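Local coordinates for Alr4995 protein (Nostoc sp., PDB 6LRG) that probably hydrolyses arginine to ornithine as an ArgZ-like arginine dihydrolase of the guanidino-group-modifying superfamily, and binds NAD in a C-terminal Rossmann domain, at residues R4-M9 with L267-P272; V38-G43 with E249-E254; L8-D13 with D55-Q60; S140-H145 with G311-V316. All blocks are in the same frame, centred on the assembly; numbering follows the deposited sequence.

How the contacts relate
Contacts 1, 2 and 3 gather in the N-terminal domain that holds the ornithine. Contacts 1 and 3, centres about 14 Å apart, start from the same segment and share Leu-8 and Met-9: strand 6-9 lies in a three-strand sheet between antiparallel 267-268 and parallel 53-56. Helix 34-49, which links the parallel strands, carries contact 2, whose span falls within that of contact 1; its Trp-41 touches Met-9 and Cys-10. Contact 4 opens after contact 3 closes, crosses contacts 1 and 2 along the chain, and stands about 29 Å from contact 1 between centres, where the N-terminal domain meets strand 313-320 and the second subunit. Contacts 1 and 2 tie the start of the chain to residues 249-272.

Contact 1: residues R4-M9 with L267-P272; sequences RIRFLM and LRVTEP
The side chain of Arg-268 lies across Ile-5 and Phe-7. Ile-5 sets CG2 over the centre of one guanidinium face, 3.7 Å from CZ of Arg-268. Nearer the backbone, CE2 of Phe-7 meets CB of Arg-268 at 3.5 Å. Beside this pair, OG1 of Thr-270 accepts the Arg-6 N-H at 3.2 Å, and Val-269 places CG2 3.6 Å from CB of Arg-6. Two backbone bonds join the segments: Val-269 N to Arg-6 O at 3.1 Å, and Leu-8 N to Leu-267 O at 2.8 Å. The guanidinium is steadied from its own segment. With CG anti to the backbone N (chi1 179°) and the chain extended to NE, Arg-268 NE donates almost straight to Thr-270 O at 2.7 Å. Glu-271, also paired with Arg-127, adds charge attraction from well out of the guanidinium plane. A leucine in place of Arg-268 would probably leave Thr-270 O without this donor and Glu-271 without one of its positive partners. At this edge of the N-terminal sheet, Ile-5 CG2 therefore forms an apolar cover over one face of the Arg-268 guanidinium, while the in-plane NE-H ties that group to Thr-270 O in the loop that follows.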
loop_
_atom_site.group_PDB
_atom_site.type_symbol
_atom_site.label_atom_id
_atom_site.label_comp_id
_atom_site.label_asym_id
_atom_site.label_seq_id
_atom_site.Cartn_x
_atom_site.Cartn_y
_atom_site.Cartn_z
ATOM N N ARG B 4 20.032 -19.171 61.352
ATOM C CA ARG B 4 19.130 -20.323 61.346
ATOM C C ARG B 4 17.906 -20.106 60.443
ATOM O O ARG B 4 16.786 -19.899 60.927
ATOM C CB ARG B 4 18.670 -20.642 62.773
ATOM C CG ARG B 4 19.784 -21.136 63.702
ATOM C CD ARG B 4 19.233 -21.569 65.071
ATOM N NE ARG B 4 17.921 -22.213 64.974
ATOM C CZ ARG B 4 16.903 -21.959 65.793
ATOM N NH1 ARG B 4 15.741 -22.589 65.628
ATOM N NH2 ARG B 4 17.051 -21.075 66.779
ATOM N N ILE B 5 18.121 -20.165 59.132
ATOM C CA ILE B 5 17.046 -19.959 58.164
ATOM C C ILE B 5 16.249 -21.237 57.926
ATOM O O ILE B 5 16.832 -22.309 57.795
ATOM C CB ILE B 5 17.593 -19.481 56.805
ATOM C CG1 ILE B 5 18.661 -18.400 56.988
ATOM C CG2 ILE B 5 16.464 -18.982 55.918
ATOM C CD1 ILE B 5 19.278 -17.947 55.670
ATOM N N ARG B 6 14.923 -21.122 57.865
ATOM C CA ARG B 6 14.063 -22.261 57.562
ATOM C C ARG B 6 13.366 -22.062 56.221
ATOM O O ARG B 6 12.823 -20.997 55.952
ATOM C CB ARG B 6 12.989 -22.480 58.640
ATOM C CG ARG B 6 13.437 -22.418 60.094
ATOM C CD ARG B 6 12.277 -22.765 61.034
ATOM N NE ARG B 6 11.989 -24.197 61.035
ATOM C CZ ARG B 6 12.565 -25.076 61.859
ATOM N NH1 ARG B 6 13.464 -24.676 62.760
ATOM N NH2 ARG B 6 12.242 -26.364 61.783
ATOM N N PHE B 7 13.356 -23.107 55.401
ATOM C CA PHE B 7 12.577 -23.126 54.176
ATOM C C PHE B 7 11.535 -24.222 54.223
ATOM O O PHE B 7 11.769 -25.288 54.783
ATOM C CB PHE B 7 13.474 -23.334 52.966
ATOM C CG PHE B 7 14.282 -22.139 52.617
ATOM C CD1 PHE B 7 15.524 -21.935 53.200
ATOM C CD2 PHE B 7 13.800 -21.209 51.703
ATOM C CE1 PHE B 7 16.279 -20.814 52.876
ATOM C CE2 PHE B 7 14.544 -20.091 51.378
ATOM C CZ PHE B 7 15.786 -19.890 51.962
ATOM N N LEU B 8 10.380 -23.955 53.627
ATOM C CA LEU B 8 9.342 -24.960 53.507
ATOM C C LEU B 8 9.343 -25.537 52.106
ATOM O O LEU B 8 9.274 -24.782 51.142
ATOM C CB LEU B 8 7.983 -24.356 53.821
ATOM C CG LEU B 8 6.817 -25.330 53.727
ATOM C CD1 LEU B 8 6.958 -26.406 54.802
ATOM C CD2 LEU B 8 5.523 -24.574 53.867
ATOM N N MET B 9 9.435 -26.864 51.995
ATOM C CA MET B 9 9.348 -27.557 50.702
ATOM C C MET B 9 8.348 -28.710 50.760
ATOM O O MET B 9 7.815 -29.020 51.827
ATOM C CB MET B 9 10.720 -28.085 50.265
ATOM C CG MET B 9 11.732 -26.999 49.991
ATOM S SD MET B 9 13.313 -27.631 49.401
ATOM C CE MET B 9 12.800 -28.541 47.945
ATOM N N LEU B 267 9.765 -21.957 50.165
ATOM C CA LEU B 267 9.133 -20.827 50.822
ATOM C C LEU B 267 9.909 -20.496 52.077
ATOM O O LEU B 267 9.867 -21.244 53.055
ATOM C CB LEU B 267 7.670 -21.131 51.163
ATOM C CG LEU B 267 6.939 -20.088 52.024
ATOM C CD1 LEU B 267 6.903 -18.738 51.342
ATOM C CD2 LEU B 267 5.531 -20.527 52.323
ATOM N N ARG B 268 10.627 -19.382 52.057
ATOM C CA ARG B 268 11.347 -18.958 53.247
ATOM C C ARG B 268 10.385 -18.510 54.347
ATOM O O ARG B 268 9.689 -17.516 54.192
ATOM C CB ARG B 268 12.329 -17.838 52.905
ATOM C CG ARG B 268 13.107 -17.313 54.107
ATOM C CD ARG B 268 14.249 -16.411 53.675
ATOM N NE ARG B 268 14.935 -15.783 54.803
ATOM C CZ ARG B 268 16.218 -15.431 54.785
ATOM N NH1 ARG B 268 16.960 -15.663 53.702
ATOM N NH2 ARG B 268 16.760 -14.852 55.847
ATOM N N VAL B 269 10.364 -19.234 55.465
ATOM C CA VAL B 269 9.461 -18.910 56.566
ATOM C C VAL B 269 10.154 -18.154 57.724
ATOM O O VAL B 269 9.505 -17.771 58.703
ATOM C CB VAL B 269 8.786 -20.196 57.093
ATOM C CG1 VAL B 269 8.096 -20.893 55.954
ATOM C CG2 VAL B 269 9.814 -21.133 57.677
ATOM N N THR B 270 11.461 -17.924 57.590
ATOM C CA THR B 270 12.241 -17.062 58.489
ATOM C C THR B 270 12.522 -15.703 57.832
ATOM O O THR B 270 13.499 -15.566 57.091
ATOM C CB THR B 270 13.617 -17.710 58.864
ATOM O OG1 THR B 270 13.414 -18.922 59.602
ATOM C CG2 THR B 270 14.458 -16.769 59.718
ATOM N N GLU B 271 11.693 -14.693 58.094
ATOM C CA GLU B 271 11.823 -13.436 57.348
ATOM C C GLU B 271 12.163 -12.206 58.211
ATOM O O GLU B 271 11.850 -12.176 59.402
ATOM C CB GLU B 271 10.533 -13.175 56.539
ATOM C CG GLU B 271 10.318 -14.097 55.312
ATOM C CD GLU B 271 11.354 -13.920 54.186
ATOM O OE1 GLU B 271 12.520 -13.559 54.458
ATOM O OE2 GLU B 271 11.005 -14.170 53.010
ATOM N N PRO B 272 12.798 -11.175 57.592
ATOM C CA PRO B 272 13.292 -9.973 58.294
ATOM C C PRO B 272 12.221 -8.980 58.770
ATOM O O PRO B 272 11.857 -8.117 57.968
ATOM C CB PRO B 272 14.168 -9.291 57.224
ATOM C CG PRO B 272 13.521 -9.684 55.911
ATOM C CD PRO B 272 13.123 -11.122 56.144
#

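Contact 2: residues V38-G43 with E249-E254; sequences VEQWQG and ETPLTE
The primary amide of Gln-40 grips the segment 249-254 with two hydrogen bonds. OE1 accepts the backbone N-H of Glu-254 at 2.8 Å, in the carbonyl plane and on a lone pair, while NE2 donates to OG1 of Thr-253 at 3.1 Å, with the hydroxyl tilted 18° from the amide plane. Bonding at both ends of the amide fixes its rotation, and the chain running extended beyond CG (chi2 169°) carries the group from the helix to this backbone. Glu-254 sends its own carboxylate elsewhere, to Ser-33 N and Arg-36.

Helix 34-49 is the crossover of a beta-alpha-beta connection between parallel strands 6-9 and 53-56, in a domain whose sequence places it in the GME clan. Gln-40 thus joins this helix to the chain that follows strand 246-249.

Non-bonded contacts fill in around the amide. CG of Gln-40 lies 3.3 Å from the carbonyl O of Pro-251, and CB of Glu-254 approaches OE1 of Gln-40 to 3.1 Å. The methyl CD2 of Leu-252 comes 4.1 Å from Gln-40 O, although the CB of this leucine points away from the helix; Ala-262 and Leu-265 also touch its side chain. One turn further along, Gly-43 lets OG1 of Thr-250 stand 4.1 Å from its CA, where a CB would clash with that hydroxyl.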
loop_
_atom_site.group_PDB
_atom_site.type_symbol
_atom_site.label_atom_id
_atom_site.label_comp_id
_atom_site.label_asym_id
_atom_site.label_seq_id
_atom_site.Cartn_x
_atom_site.Cartn_y
_atom_site.Cartn_z
ATOM N N VAL B 38 11.808 -36.518 41.057
ATOM C CA VAL B 38 12.284 -36.886 42.382
ATOM C C VAL B 38 13.773 -36.602 42.526
ATOM O O VAL B 38 14.213 -36.081 43.548
ATOM C CB VAL B 38 12.014 -38.368 42.687
ATOM C CG1 VAL B 38 12.798 -38.812 43.914
ATOM C CG2 VAL B 38 10.522 -38.601 42.896
ATOM N N GLU B 39 14.551 -36.907 41.497
ATOM C CA GLU B 39 15.998 -36.733 41.608
ATOM C C GLU B 39 16.439 -35.282 41.440
ATOM O O GLU B 39 17.370 -34.837 42.108
ATOM C CB GLU B 39 16.732 -37.629 40.601
ATOM C CG GLU B 39 16.492 -39.132 40.823
ATOM C CD GLU B 39 17.063 -39.659 42.150
ATOM O OE1 GLU B 39 17.923 -38.984 42.774
ATOM O OE2 GLU B 39 16.634 -40.756 42.575
ATOM N N GLN B 40 15.778 -34.533 40.564
ATOM C CA GLN B 40 16.072 -33.105 40.465
ATOM C C GLN B 40 15.653 -32.377 41.745
ATOM O O GLN B 40 16.367 -31.499 42.236
ATOM C CB GLN B 40 15.380 -32.489 39.257
ATOM C CG GLN B 40 16.019 -32.830 37.936
ATOM C CD GLN B 40 15.148 -32.432 36.755
ATOM O OE1 GLN B 40 14.070 -31.852 36.924
ATOM N NE2 GLN B 40 15.614 -32.743 35.549
ATOM N N TRP B 41 14.500 -32.762 42.289
ATOM C CA TRP B 41 14.016 -32.191 43.543
ATOM C C TRP B 41 15.009 -32.436 44.679
ATOM O O TRP B 41 15.214 -31.569 45.532
ATOM C CB TRP B 41 12.646 -32.770 43.905
ATOM C CG TRP B 41 11.976 -32.076 45.059
ATOM C CD1 TRP B 41 11.152 -30.986 44.993
ATOM C CD2 TRP B 41 12.059 -32.427 46.448
ATOM N NE1 TRP B 41 10.723 -30.636 46.252
ATOM C CE2 TRP B 41 11.259 -31.505 47.162
ATOM C CE3 TRP B 41 12.730 -33.431 47.157
ATOM C CZ2 TRP B 41 11.112 -31.555 48.546
ATOM C CZ3 TRP B 41 12.588 -33.477 48.542
ATOM C CH2 TRP B 41 11.785 -32.544 49.220
ATOM N N GLN B 42 15.631 -33.613 44.683
ATOM C CA GLN B 42 16.630 -33.940 45.700
ATOM C C GLN B 42 17.836 -33.012 45.603
ATOM O O GLN B 42 18.357 -32.559 46.618
ATOM C CB GLN B 42 17.081 -35.402 45.575
ATOM C CG GLN B 42 16.051 -36.420 46.027
ATOM C CD GLN B 42 15.816 -36.389 47.529
ATOM O OE1 GLN B 42 16.709 -36.023 48.298
ATOM N NE2 GLN B 42 14.615 -36.783 47.957
ATOM N N GLY B 43 18.269 -32.725 44.378
ATOM C CA GLY B 43 19.426 -31.869 44.166
ATOM C C GLY B 43 19.239 -30.533 44.856
ATOM O O GLY B 43 20.146 -30.018 45.514
ATOM N N GLU B 249 24.240 -23.917 40.351
ATOM C CA GLU B 249 23.180 -24.401 39.470
ATOM C C GLU B 249 22.741 -25.799 39.894
ATOM O O GLU B 249 23.362 -26.399 40.769
ATOM C CB GLU B 249 23.649 -24.392 38.011
ATOM C CG GLU B 249 24.158 -23.026 37.553
ATOM C CD GLU B 249 24.880 -23.073 36.217
ATOM O OE1 GLU B 249 24.212 -23.256 35.173
ATOM O OE2 GLU B 249 26.121 -22.926 36.213
ATOM N N THR B 250 21.656 -26.288 39.293
ATOM C CA THR B 250 21.154 -27.653 39.489
ATOM C C THR B 250 19.936 -27.814 38.594
ATOM O O THR B 250 19.074 -26.942 38.563
ATOM C CB THR B 250 20.777 -27.983 40.986
ATOM O OG1 THR B 250 20.121 -29.258 41.056
ATOM C CG2 THR B 250 19.860 -26.920 41.589
ATOM N N PRO B 251 19.866 -28.924 37.846
ATOM C CA PRO B 251 18.769 -29.114 36.891
ATOM C C PRO B 251 17.403 -29.163 37.561
ATOM O O PRO B 251 17.238 -29.859 38.567
ATOM C CB PRO B 251 19.099 -30.463 36.235
ATOM C CG PRO B 251 19.982 -31.155 37.204
ATOM C CD PRO B 251 20.789 -30.068 37.857
ATOM N N LEU B 252 16.444 -28.433 36.994
ATOM C CA LEU B 252 15.068 -28.409 37.486
ATOM C C LEU B 252 14.070 -28.507 36.346
ATOM O O LEU B 252 12.911 -28.098 36.477
ATOM C CB LEU B 252 14.820 -27.143 38.279
ATOM C CG LEU B 252 15.350 -27.232 39.697
ATOM C CD1 LEU B 252 15.284 -25.871 40.336
ATOM C CD2 LEU B 252 14.530 -28.252 40.470
ATOM N N THR B 253 14.536 -29.072 35.237
ATOM C CA THR B 253 13.793 -29.107 33.983
ATOM C C THR B 253 12.445 -29.808 34.099
ATOM O O THR B 253 11.504 -29.468 33.383
ATOM C CB THR B 253 14.628 -29.792 32.872
ATOM O OG1 THR B 253 14.557 -31.218 33.009
ATOM C CG2 THR B 253 16.090 -29.345 32.953
ATOM N N GLU B 254 12.331 -30.766 35.008
ATOM C CA GLU B 254 11.076 -31.496 35.136
ATOM C C GLU B 254 9.991 -30.639 35.809
ATOM O O GLU B 254 8.802 -30.974 35.774
ATOM C CB GLU B 254 11.294 -32.793 35.909
ATOM C CG GLU B 254 10.318 -33.898 35.544
ATOM C CD GLU B 254 10.532 -34.453 34.143
ATOM O OE1 GLU B 254 11.618 -34.233 33.560
ATOM O OE2 GLU B 254 9.610 -35.120 33.623
#

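Contact 3: residues L8-D13 with D55-Q60; sequences LMCPPD and DLVTPQ
Leu-8 and Met-9 pair with Asp-55 and Leu-56 as neighbouring parallel strands, the two beta arms of a beta-alpha-beta unit at one flank of the three-strand sheet in the N-terminal domain. Met-9 bonds across the strands through both its N and its O: the N donates to Asp-55 O at 2.9 Å, nearly straight at 171°, and the O accepts from Val-57 N at 3.0 Å. Helix 34-49 covers the sheet face bearing Met-9 and Leu-56, with Trp-41 touching both residues; across the strands, CB of Met-9 meets CD2 of Leu-56 at 3.8 Å. On the face bearing Leu-8 and Asp-55, Trp-100 of helix 93-102 touches Leu-8 and Val-57. Leu-8 has CG anti to the backbone N (chi1 -180°), which brings its branched end to Val-57, just past the neighbouring strand, where CD1 lies 3.7 Å from CG2 of Val-57. Replacing Leu-8 by alanine would probably open a gap beside Val-57 CG2 and Trp-100. The carboxylate of Asp-55 turns instead to Arg-6, with which it forms a salt bridge. Past the strands, side-chain packing takes over. SG of Cys-10 rests 4.1 Å from CB of Val-57 and also near the ring of Pro-59. The rings of Pro-11 and Pro-59 cross at about a right angle, CG of Pro-11 reaching CD of Pro-59 at 3.5 Å.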
loop_
_atom_site.group_PDB
_atom_site.type_symbol
_atom_site.label_atom_id
_atom_site.label_comp_id
_atom_site.label_asym_id
_atom_site.label_seq_id
_atom_site.Cartn_x
_atom_site.Cartn_y
_atom_site.Cartn_z
ATOM N N LEU B 8 10.380 -23.955 53.627
ATOM C CA LEU B 8 9.342 -24.960 53.507
ATOM C C LEU B 8 9.343 -25.537 52.106
ATOM O O LEU B 8 9.274 -24.782 51.142
ATOM C CB LEU B 8 7.983 -24.356 53.821
ATOM C CG LEU B 8 6.817 -25.330 53.727
ATOM C CD1 LEU B 8 6.958 -26.406 54.802
ATOM C CD2 LEU B 8 5.523 -24.574 53.867
ATOM N N MET B 9 9.435 -26.864 51.995
ATOM C CA MET B 9 9.348 -27.557 50.702
ATOM C C MET B 9 8.348 -28.710 50.760
ATOM O O MET B 9 7.815 -29.020 51.827
ATOM C CB MET B 9 10.720 -28.085 50.265
ATOM C CG MET B 9 11.732 -26.999 49.991
ATOM S SD MET B 9 13.313 -27.631 49.401
ATOM C CE MET B 9 12.800 -28.541 47.945
ATOM N N CYS B 10 8.095 -29.341 49.617
ATOM C CA CYS B 10 7.161 -30.458 49.556
ATOM C C CYS B 10 7.652 -31.482 48.537
ATOM O O CYS B 10 7.883 -31.140 47.379
ATOM C CB CYS B 10 5.756 -29.967 49.208
ATOM S SG CYS B 10 4.435 -31.215 49.251
ATOM N N PRO B 11 7.840 -32.742 48.977
ATOM C CA PRO B 11 8.355 -33.804 48.105
ATOM C C PRO B 11 7.426 -34.129 46.932
ATOM O O PRO B 11 6.204 -34.142 47.086
ATOM C CB PRO B 11 8.481 -35.005 49.050
ATOM C CG PRO B 11 7.557 -34.714 50.164
ATOM C CD PRO B 11 7.595 -33.231 50.345
ATOM N N PRO B 12 8.019 -34.392 45.760
ATOM C CA PRO B 12 7.314 -34.676 44.508
ATOM C C PRO B 12 6.759 -36.085 44.417
ATOM O O PRO B 12 6.769 -36.648 43.325
ATOM C CB PRO B 12 8.400 -34.471 43.453
ATOM C CG PRO B 12 9.665 -34.760 44.171
ATOM C CD PRO B 12 9.474 -34.265 45.554
ATOM N N ASP B 13 6.280 -36.639 45.529
ATOM C CA ASP B 13 5.821 -38.027 45.552
ATOM C C ASP B 13 4.584 -38.243 44.690
ATOM O O ASP B 13 4.383 -39.333 44.166
ATOM C CB ASP B 13 5.543 -38.489 46.988
ATOM C CG ASP B 13 6.718 -38.241 47.933
ATOM O OD1 ASP B 13 7.825 -37.891 47.463
ATOM O OD2 ASP B 13 6.531 -38.418 49.154
ATOM N N ASP B 55 11.904 -27.630 56.226
ATOM C CA ASP B 55 10.724 -28.335 56.699
ATOM C C ASP B 55 9.943 -28.848 55.504
ATOM O O ASP B 55 10.096 -28.337 54.389
ATOM C CB ASP B 55 9.848 -27.423 57.557
ATOM C CG ASP B 55 10.465 -27.118 58.910
ATOM O OD1 ASP B 55 11.287 -27.933 59.398
ATOM O OD2 ASP B 55 10.123 -26.060 59.483
ATOM N N LEU B 56 9.092 -29.844 55.721
ATOM C CA LEU B 56 8.360 -30.418 54.604
ATOM C C LEU B 56 6.875 -30.513 54.896
ATOM O O LEU B 56 6.470 -30.648 56.042
ATOM C CB LEU B 56 8.911 -31.799 54.243
ATOM C CG LEU B 56 10.400 -31.937 53.887
ATOM C CD1 LEU B 56 10.725 -33.387 53.527
ATOM C CD2 LEU B 56 10.835 -31.011 52.752
ATOM N N VAL B 57 6.076 -30.403 53.838
ATOM C CA VAL B 57 4.645 -30.594 53.897
ATOM C C VAL B 57 4.364 -32.012 53.455
ATOM O O VAL B 57 5.028 -32.518 52.558
ATOM C CB VAL B 57 3.890 -29.601 52.970
ATOM C CG1 VAL B 57 2.416 -29.980 52.834
ATOM C CG2 VAL B 57 4.030 -28.176 53.477
ATOM N N THR B 58 3.393 -32.660 54.079
ATOM C CA THR B 58 2.990 -33.992 53.654
ATOM C C THR B 58 2.373 -33.948 52.259
ATOM O O THR B 58 1.332 -33.311 52.070
ATOM C CB THR B 58 1.976 -34.603 54.634
ATOM O OG1 THR B 58 2.498 -34.522 55.965
ATOM C CG2 THR B 58 1.707 -36.045 54.277
ATOM N N PRO B 59 3.004 -34.629 51.282
ATOM C CA PRO B 59 2.432 -34.677 49.925
ATOM C C PRO B 59 1.047 -35.304 49.924
ATOM O O PRO B 59 0.722 -36.109 50.796
ATOM C CB PRO B 59 3.438 -35.532 49.129
ATOM C CG PRO B 59 4.274 -36.220 50.151
ATOM C CD PRO B 59 4.300 -35.323 51.360
ATOM N N GLN B 60 0.230 -34.904 48.957
ATOM C CA GLN B 60 -1.160 -35.324 48.888
ATOM C C GLN B 60 -1.517 -35.770 47.471
ATOM O O GLN B 60 -1.206 -35.074 46.507
ATOM C CB GLN B 60 -2.073 -34.182 49.332
ATOM C CG GLN B 60 -1.789 -33.670 50.736
ATOM C CD GLN B 60 -2.093 -34.707 51.791
ATOM O OE1 GLN B 60 -2.997 -35.518 51.624
ATOM N NE2 GLN B 60 -1.342 -34.687 52.884
#

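Contact 4: residues S140-H145 with G311-V316; sequences SELDSH and GGSFQV
Strand 313-320, at the outer edge of the six-strand mixed sheet within this chain, meets the 3-10 turn before helix 145-152 at Ser-313, which faces Glu-141, Leu-142 and Asp-143. No direct hydrogen bond spans the two segments. OE1 of Glu-141 comes 3.7 Å from CB of Ser-313. The Ser-313 hydroxyl is set between the backbone N and the carbonyl carbon (chi1 68°), which puts OG 4.0 Å from CB of Leu-142. A water bridges the segments, donating to OD2 of Asp-143 at 2.8 Å and hydrogen-bonded to OG of Ser-313 at 3.3 Å. Within the turn, Glu-141 O is gripped twice, by the backbone N of Ser-144 and by its OG, the latter at 2.8 Å and in the carbonyl plane. Before the strand, Gly-311 closes helix 299-310 in a Schellman motif, its positive phi suited to glycine. Arg-325 of the second subunit makes salt bridges to both Glu-141 and Asp-143, and Lys-334 of the same chain also pairs with Asp-143, whose other oxygen bonds Ser-336. The bridges from Arg-325 place the junction of turn and strand in the subunit interface, and the basic partners would probably favour the charged form of the two carboxylates beside Ser-313.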
loop_
_atom_site.group_PDB
_atom_site.type_symbol
_atom_site.label_atom_id
_atom_site.label_comp_id
_atom_site.label_asym_id
_atom_site.label_seq_id
_atom_site.Cartn_x
_atom_site.Cartn_y
_atom_site.Cartn_z
ATOM N N SER B 140 -2.729 -12.834 41.291
ATOM C CA SER B 140 -3.169 -12.006 42.390
ATOM C C SER B 140 -3.933 -10.792 41.899
ATOM O O SER B 140 -3.474 -10.075 41.019
ATOM C CB SER B 140 -1.985 -11.572 43.232
ATOM O OG SER B 140 -1.295 -12.720 43.690
ATOM N N GLU B 141 -5.102 -10.569 42.483
ATOM C CA GLU B 141 -5.852 -9.354 42.263
ATOM C C GLU B 141 -5.182 -8.151 42.930
ATOM O O GLU B 141 -4.681 -8.235 44.060
ATOM C CB GLU B 141 -7.283 -9.516 42.786
ATOM C CG GLU B 141 -8.277 -8.496 42.193
ATOM C CD GLU B 141 -8.702 -8.819 40.760
ATOM O OE1 GLU B 141 -9.296 -7.941 40.095
ATOM O OE2 GLU B 141 -8.466 -9.957 40.306
ATOM N N LEU B 142 -5.174 -7.031 42.218
ATOM C CA LEU B 142 -4.691 -5.762 42.750
ATOM C C LEU B 142 -5.281 -5.429 44.105
ATOM O O LEU B 142 -4.586 -4.906 44.979
ATOM C CB LEU B 142 -5.015 -4.632 41.775
ATOM C CG LEU B 142 -4.691 -3.227 42.286
ATOM C CD1 LEU B 142 -3.214 -3.113 42.547
ATOM C CD2 LEU B 142 -5.144 -2.167 41.283
ATOM N N ASP B 143 -6.563 -5.738 44.275
ATOM C CA ASP B 143 -7.303 -5.407 45.498
ATOM C C ASP B 143 -6.908 -6.227 46.747
ATOM O O ASP B 143 -7.348 -5.919 47.849
ATOM C CB ASP B 143 -8.796 -5.580 45.255
ATOM C CG ASP B 143 -9.466 -4.297 44.803
ATOM O OD1 ASP B 143 -8.831 -3.232 44.917
ATOM O OD2 ASP B 143 -10.623 -4.352 44.341
ATOM N N SER B 144 -6.114 -7.279 46.582
ATOM C CA SER B 144 -5.574 -7.966 47.752
ATOM C C SER B 144 -4.421 -7.161 48.375
ATOM O O SER B 144 -4.174 -7.272 49.569
ATOM C CB SER B 144 -5.107 -9.389 47.403
ATOM O OG SER B 144 -3.997 -9.360 46.529
ATOM N N HIS B 145 -3.739 -6.335 47.580
ATOM C CA HIS B 145 -2.549 -5.626 48.070
ATOM C C HIS B 145 -2.752 -4.812 49.359
ATOM O O HIS B 145 -1.883 -4.833 50.229
ATOM C CB HIS B 145 -1.989 -4.723 46.969
ATOM C CG HIS B 145 -1.433 -5.485 45.808
ATOM N ND1 HIS B 145 -0.660 -4.900 44.831
ATOM C CD2 HIS B 145 -1.519 -6.795 45.484
ATOM C CE1 HIS B 145 -0.298 -5.816 43.949
ATOM N NE2 HIS B 145 -0.811 -6.974 44.322
ATOM N N GLY B 311 -3.974 -0.227 33.669
ATOM C CA GLY B 311 -3.286 -0.773 34.830
ATOM C C GLY B 311 -4.094 -0.816 36.116
ATOM O O GLY B 311 -3.523 -0.899 37.197
ATOM N N GLY B 312 -5.417 -0.760 36.015
ATOM C CA GLY B 312 -6.265 -0.825 37.191
ATOM C C GLY B 312 -7.104 -2.086 37.208
ATOM O O GLY B 312 -6.906 -2.958 36.377
ATOM N N SER B 313 -8.022 -2.200 38.164
ATOM C CA SER B 313 -8.991 -3.297 38.157
ATOM C C SER B 313 -10.381 -2.766 38.458
ATOM O O SER B 313 -10.530 -1.644 38.930
ATOM C CB SER B 313 -8.615 -4.392 39.167
ATOM O OG SER B 313 -8.740 -3.925 40.495
ATOM N N PHE B 314 -11.404 -3.571 38.200
ATOM C CA PHE B 314 -12.763 -3.124 38.467
ATOM C C PHE B 314 -13.559 -4.186 39.172
ATOM O O PHE B 314 -13.316 -5.376 39.006
ATOM C CB PHE B 314 -13.494 -2.758 37.166
ATOM C CG PHE B 314 -13.688 -3.927 36.254
ATOM C CD1 PHE B 314 -14.770 -4.795 36.423
ATOM C CD2 PHE B 314 -12.763 -4.196 35.251
ATOM C CE1 PHE B 314 -14.919 -5.903 35.605
ATOM C CE2 PHE B 314 -12.916 -5.299 34.414
ATOM C CZ PHE B 314 -13.999 -6.153 34.593
ATOM N N GLN B 315 -14.559 -3.745 39.904
ATOM C CA GLN B 315 -15.600 -4.639 40.358
ATOM C C GLN B 315 -16.972 -4.032 40.044
ATOM O O GLN B 315 -17.287 -2.943 40.516
ATOM C CB GLN B 315 -15.453 -4.896 41.848
ATOM C CG GLN B 315 -16.425 -5.902 42.393
ATOM C CD GLN B 315 -16.303 -6.052 43.892
ATOM O OE1 GLN B 315 -15.583 -5.292 44.557
ATOM N NE2 GLN B 315 -17.011 -7.034 44.439
ATOM N N VAL B 316 -17.781 -4.720 39.250
ATOM C CA VAL B 316 -19.129 -4.221 38.973
ATOM C C VAL B 316 -20.021 -4.515 40.164
ATOM O O VAL B 316 -20.356 -5.663 40.427
ATOM C CB VAL B 316 -19.731 -4.836 37.696
ATOM C CG1 VAL B 316 -21.177 -4.416 37.542
ATOM C CG2 VAL B 316 -18.915 -4.416 36.482
HETATM O O HOH W 1 -11.389 -2.870 42.106
#